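Local atomic coordinates of leucine aminopeptidase 2, chloroplastic (Streptomyces sp. BC16019, PDB entry 5LHJ), a protein that matures the peptide antibiotic bottromycin as an M17-family metalloaminopeptidase, probably removing unsubstituted N-terminal amino acids from peptides. Residues P238-P247 / G302-L313. Residues are numbered along the deposited sequence; the frame is centred on the assembly and turned at random.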
loop_
_atom_site.group_PDB
_atom_site.type_symbol
_atom_site.label_atom_id
_atom_site.label_comp_id
_atom_site.label_asym_id
_atom_site.label_seq_id
_atom_site.Cartn_x
_atom_site.Cartn_y
_atom_site.Cartn_z
ATOM N N PRO A 238 19.062 16.404 24.027
ATOM C CA PRO A 238 18.326 15.648 25.042
ATOM C C PRO A 238 18.607 16.160 26.457
ATOM O O PRO A 238 19.524 16.973 26.663
ATOM C CB PRO A 238 18.845 14.221 24.857
ATOM C CG PRO A 238 20.241 14.407 24.346
ATOM C CD PRO A 238 20.187 15.629 23.471
ATOM N N ARG A 239 17.764 15.732 27.392
ATOM C CA ARG A 239 17.884 16.066 28.816
ATOM C C ARG A 239 17.588 14.813 29.608
ATOM O O ARG A 239 16.852 13.930 29.148
ATOM C CB ARG A 239 16.879 17.161 29.213
ATOM C CG ARG A 239 17.105 18.525 28.572
ATOM C CD ARG A 239 18.316 19.219 29.184
ATOM N NE ARG A 239 18.584 20.570 28.668
ATOM C CZ ARG A 239 19.407 20.878 27.666
ATOM N NH1 ARG A 239 20.060 19.935 26.974
ATOM N NH2 ARG A 239 19.603 22.157 27.352
ATOM N N TYR A 240 18.141 14.738 30.811
ATOM C CA TYR A 240 17.744 13.713 31.766
ATOM C C TYR A 240 17.479 14.389 33.096
ATOM O O TYR A 240 18.328 15.162 33.571
ATOM C CB TYR A 240 18.833 12.655 31.908
ATOM C CG TYR A 240 18.521 11.601 32.918
ATOM C CD1 TYR A 240 17.492 10.681 32.700
ATOM C CD2 TYR A 240 19.250 11.509 34.102
ATOM C CE1 TYR A 240 17.191 9.707 33.645
ATOM C CE2 TYR A 240 18.968 10.536 35.047
ATOM C CZ TYR A 240 17.944 9.632 34.818
ATOM O OH TYR A 240 17.672 8.663 35.756
ATOM N N VAL A 241 16.320 14.096 33.686
ATOM C CA VAL A 241 15.891 14.748 34.933
ATOM C C VAL A 241 15.592 13.696 35.999
ATOM O O VAL A 241 14.908 12.697 35.737
ATOM C CB VAL A 241 14.657 15.663 34.723
ATOM C CG1 VAL A 241 14.320 16.426 36.010
ATOM C CG2 VAL A 241 14.923 16.649 33.598
ATOM N N GLU A 242 16.099 13.931 37.209
ATOM C CA GLU A 242 15.732 13.115 38.364
ATOM C C GLU A 242 15.032 14.010 39.380
ATOM O O GLU A 242 15.507 15.108 39.692
ATOM C CB GLU A 242 16.942 12.375 38.957
ATOM C CG GLU A 242 17.281 11.134 38.139
ATOM C CD GLU A 242 18.494 10.347 38.607
ATOM O OE1 GLU A 242 19.303 10.865 39.410
ATOM O OE2 GLU A 242 18.653 9.198 38.140
ATOM N N LEU A 243 13.896 13.524 39.862
ATOM C CA LEU A 243 12.938 14.318 40.634
ATOM C C LEU A 243 12.603 13.458 41.836
ATOM O O LEU A 243 12.072 12.365 41.654
ATOM C CB LEU A 243 11.704 14.593 39.748
ATOM C CG LEU A 243 10.536 15.437 40.245
ATOM C CD1 LEU A 243 10.992 16.864 40.460
ATOM C CD2 LEU A 243 9.374 15.420 39.264
ATOM N N THR A 244 12.927 13.905 43.052
ATOM C CA THR A 244 12.773 13.070 44.248
ATOM C C THR A 244 11.857 13.659 45.341
ATOM O O THR A 244 12.056 14.797 45.786
ATOM C CB THR A 244 14.148 12.746 44.864
ATOM O OG1 THR A 244 15.006 12.207 43.853
ATOM C CG2 THR A 244 14.029 11.744 45.993
ATOM N N TYR A 245 10.881 12.854 45.766
ATOM C CA TYR A 245 10.053 13.136 46.938
ATOM C C TYR A 245 10.618 12.373 48.133
ATOM O O TYR A 245 10.660 11.138 48.131
ATOM C CB TYR A 245 8.610 12.732 46.685
ATOM C CG TYR A 245 7.704 12.814 47.900
ATOM C CD1 TYR A 245 7.357 14.048 48.462
ATOM C CD2 TYR A 245 7.181 11.658 48.482
ATOM C CE1 TYR A 245 6.519 14.118 49.567
ATOM C CE2 TYR A 245 6.343 11.722 49.587
ATOM C CZ TYR A 245 6.008 12.951 50.123
ATOM O OH TYR A 245 5.166 13.002 51.224
ATOM N N ASP A 246 11.046 13.118 49.152
ATOM C CA ASP A 246 11.723 12.531 50.305
ATOM C C ASP A 246 11.197 13.212 51.556
ATOM O O ASP A 246 11.860 14.092 52.085
ATOM C CB ASP A 246 13.248 12.721 50.158
ATOM C CG ASP A 246 14.056 11.649 50.875
ATOM O OD1 ASP A 246 13.545 10.988 51.811
ATOM O OD2 ASP A 246 15.232 11.462 50.489
ATOM N N PRO A 247 10.019 12.785 52.051
ATOM C CA PRO A 247 9.297 13.523 53.091
ATOM C C PRO A 247 9.956 13.461 54.469
ATOM O O PRO A 247 10.430 12.397 54.857
ATOM C CB PRO A 247 7.953 12.809 53.138
ATOM C CG PRO A 247 8.284 11.392 52.816
ATOM C CD PRO A 247 9.484 11.419 51.899
ATOM N N GLY A 302 1.104 13.659 51.499
ATOM C CA GLY A 302 1.978 13.362 52.624
ATOM C C GLY A 302 2.178 11.886 52.898
ATOM O O GLY A 302 2.094 11.455 54.049
ATOM N N LEU A 303 2.454 11.101 51.852
ATOM C CA LEU A 303 2.680 9.665 52.012
ATOM C C LEU A 303 4.033 9.402 52.649
ATOM O O LEU A 303 5.002 10.070 52.296
ATOM C CB LEU A 303 2.627 8.935 50.665
ATOM C CG LEU A 303 1.309 8.954 49.903
ATOM C CD1 LEU A 303 1.459 8.118 48.638
ATOM C CD2 LEU A 303 0.173 8.432 50.765
ATOM N N PRO A 304 4.110 8.423 53.579
ATOM C CA PRO A 304 5.379 8.036 54.204
ATOM C C PRO A 304 6.159 7.081 53.300
ATOM O O PRO A 304 6.281 5.889 53.586
ATOM C CB PRO A 304 4.917 7.353 55.502
ATOM C CG PRO A 304 3.643 6.684 55.100
ATOM C CD PRO A 304 2.985 7.641 54.140
ATOM N N LEU A 305 6.676 7.632 52.204
ATOM C CA LEU A 305 7.270 6.849 51.127
ATOM C C LEU A 305 8.218 7.736 50.345
ATOM O O LEU A 305 7.850 8.846 49.968
ATOM C CB LEU A 305 6.155 6.346 50.190
ATOM C CG LEU A 305 6.500 5.367 49.077
ATOM C CD1 LEU A 305 6.880 4.031 49.677
ATOM C CD2 LEU A 305 5.323 5.184 48.128
ATOM N N ARG A 306 9.429 7.250 50.106
ATOM C CA ARG A 306 10.392 7.951 49.275
ATOM C C ARG A 306 10.150 7.536 47.822
ATOM O O ARG A 306 10.068 6.350 47.535
ATOM C CB ARG A 306 11.802 7.572 49.682
ATOM C CG ARG A 306 12.890 8.385 49.017
ATOM C CD ARG A 306 14.229 7.986 49.618
ATOM N NE ARG A 306 15.327 8.815 49.134
ATOM C CZ ARG A 306 16.624 8.592 49.388
ATOM N NH1 ARG A 306 17.019 7.550 50.132
ATOM N NH2 ARG A 306 17.544 9.425 48.891
ATOM N N VAL A 307 10.034 8.509 46.929
ATOM C CA VAL A 307 9.784 8.229 45.508
ATOM C C VAL A 307 10.736 9.049 44.644
ATOM O O VAL A 307 10.820 10.268 44.785
ATOM C CB VAL A 307 8.318 8.514 45.104
ATOM C CG1 VAL A 307 8.053 8.014 43.685
ATOM C CG2 VAL A 307 7.352 7.854 46.078
ATOM N N ARG A 308 11.437 8.365 43.742
ATOM C CA ARG A 308 12.338 9.003 42.797
ATOM C C ARG A 308 11.820 8.837 41.369
ATOM O O ARG A 308 11.600 7.713 40.931
ATOM C CB ARG A 308 13.719 8.378 42.930
ATOM C CG ARG A 308 14.683 8.649 41.784
ATOM C CD ARG A 308 15.287 10.036 41.732
ATOM N NE ARG A 308 16.181 10.283 42.877
ATOM C CZ ARG A 308 17.406 9.782 43.036
ATOM N NH1 ARG A 308 17.940 8.955 42.134
ATOM N NH2 ARG A 308 18.100 10.103 44.134
ATOM N N GLY A 309 11.693 9.946 40.648
ATOM C CA GLY A 309 11.383 9.954 39.216
ATOM C C GLY A 309 12.645 10.042 38.374
ATOM O O GLY A 309 13.579 10.774 38.731
ATOM N N HIS A 310 12.674 9.297 37.271
ATOM C CA HIS A 310 13.807 9.220 36.353
ATOM C C HIS A 310 13.238 9.467 34.959
ATOM O O HIS A 310 12.409 8.678 34.486
ATOM C CB HIS A 310 14.458 7.829 36.396
ATOM C CG HIS A 310 14.793 7.335 37.773
ATOM N ND1 HIS A 310 16.054 7.446 38.316
ATOM C CD2 HIS A 310 14.049 6.676 38.690
ATOM C CE1 HIS A 310 16.068 6.895 39.517
ATOM N NE2 HIS A 310 14.865 6.410 39.762
ATOM N N LEU A 311 13.643 10.571 34.327
ATOM C CA LEU A 311 12.939 11.118 33.155
ATOM C C LEU A 311 13.884 11.458 31.986
ATOM O O LEU A 311 14.424 12.561 31.913
ATOM C CB LEU A 311 12.136 12.362 33.563
ATOM C CG LEU A 311 11.135 12.103 34.710
ATOM C CD1 LEU A 311 10.874 13.338 35.532
ATOM C CD2 LEU A 311 9.854 11.478 34.182
ATOM N N PRO A 312 14.080 10.505 31.052
ATOM C CA PRO A 312 14.833 10.789 29.826
ATOM C C PRO A 312 13.971 11.518 28.795
ATOM O O PRO A 312 12.865 11.046 28.462
ATOM C CB PRO A 312 15.223 9.395 29.337
ATOM C CG PRO A 312 14.107 8.511 29.804
ATOM C CD PRO A 312 13.654 9.094 31.120
ATOM N N LEU A 313 14.478 12.650 28.305
ATOM C CA LEU A 313 13.743 13.550 27.417
ATOM C C LEU A 313 14.509 13.748 26.114
ATOM O O LEU A 313 15.685 14.088 26.138
ATOM C CB LEU A 313 13.530 14.906 28.104
ATOM C CG LEU A 313 13.084 14.916 29.566
ATOM C CD1 LEU A 313 12.893 16.349 30.044
ATOM C CD2 LEU A 313 11.787 14.161 29.771
#
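Glu242 and His310 form a non-hydrogen-bonded pair between the antiparallel strands 239-245 and 306-313, and the Glu242 carboxylate organises the polar face of this part of the sheet. His310 ND1 donates to Glu242 OE2 at 3.1 Å, within the imidazole plane but from above the carboxylate plane, the two planes standing 83° apart. Tyr240 OH donates to the same oxygen at 2.6 Å from the opposite face. With CG anti to its backbone N (chi1 177°), the Tyr240 ring runs alongside His310 and brings its hydroxyl to the imidazole edge. In Arg308 the bend at chi2 sets CD over one face of the His310 ring, toward its rim, and the bend at chi3 then turns NE to Thr244 OG1, which lies at the guanidinium edge. Arg308 NH1 makes a salt bridge with Glu242 OE1 at 3.6 Å; the oxygen lies well out of the guanidinium plane and no N-H points at it. On the reverse face, Val241 CG2 packs on Leu313 CD1 at 4.1 Å, and Val241 and Leu311 are also covered by helices 193-207 and 286-301, respectively. At the far end Pro247 CD lies 3.9 Å above the Tyr245 ring plane. Glu242 OE2 also forms a salt bridge with Arg356 of helix 345-358. A glutamine in place of Glu242 would probably leave Arg308 and Arg356 without their countercharge. Shared by His310, Tyr240 and two arginines, the buried carboxylate is probably stabilised as an anion, joining this strand pair of the catalytic domain to that helix.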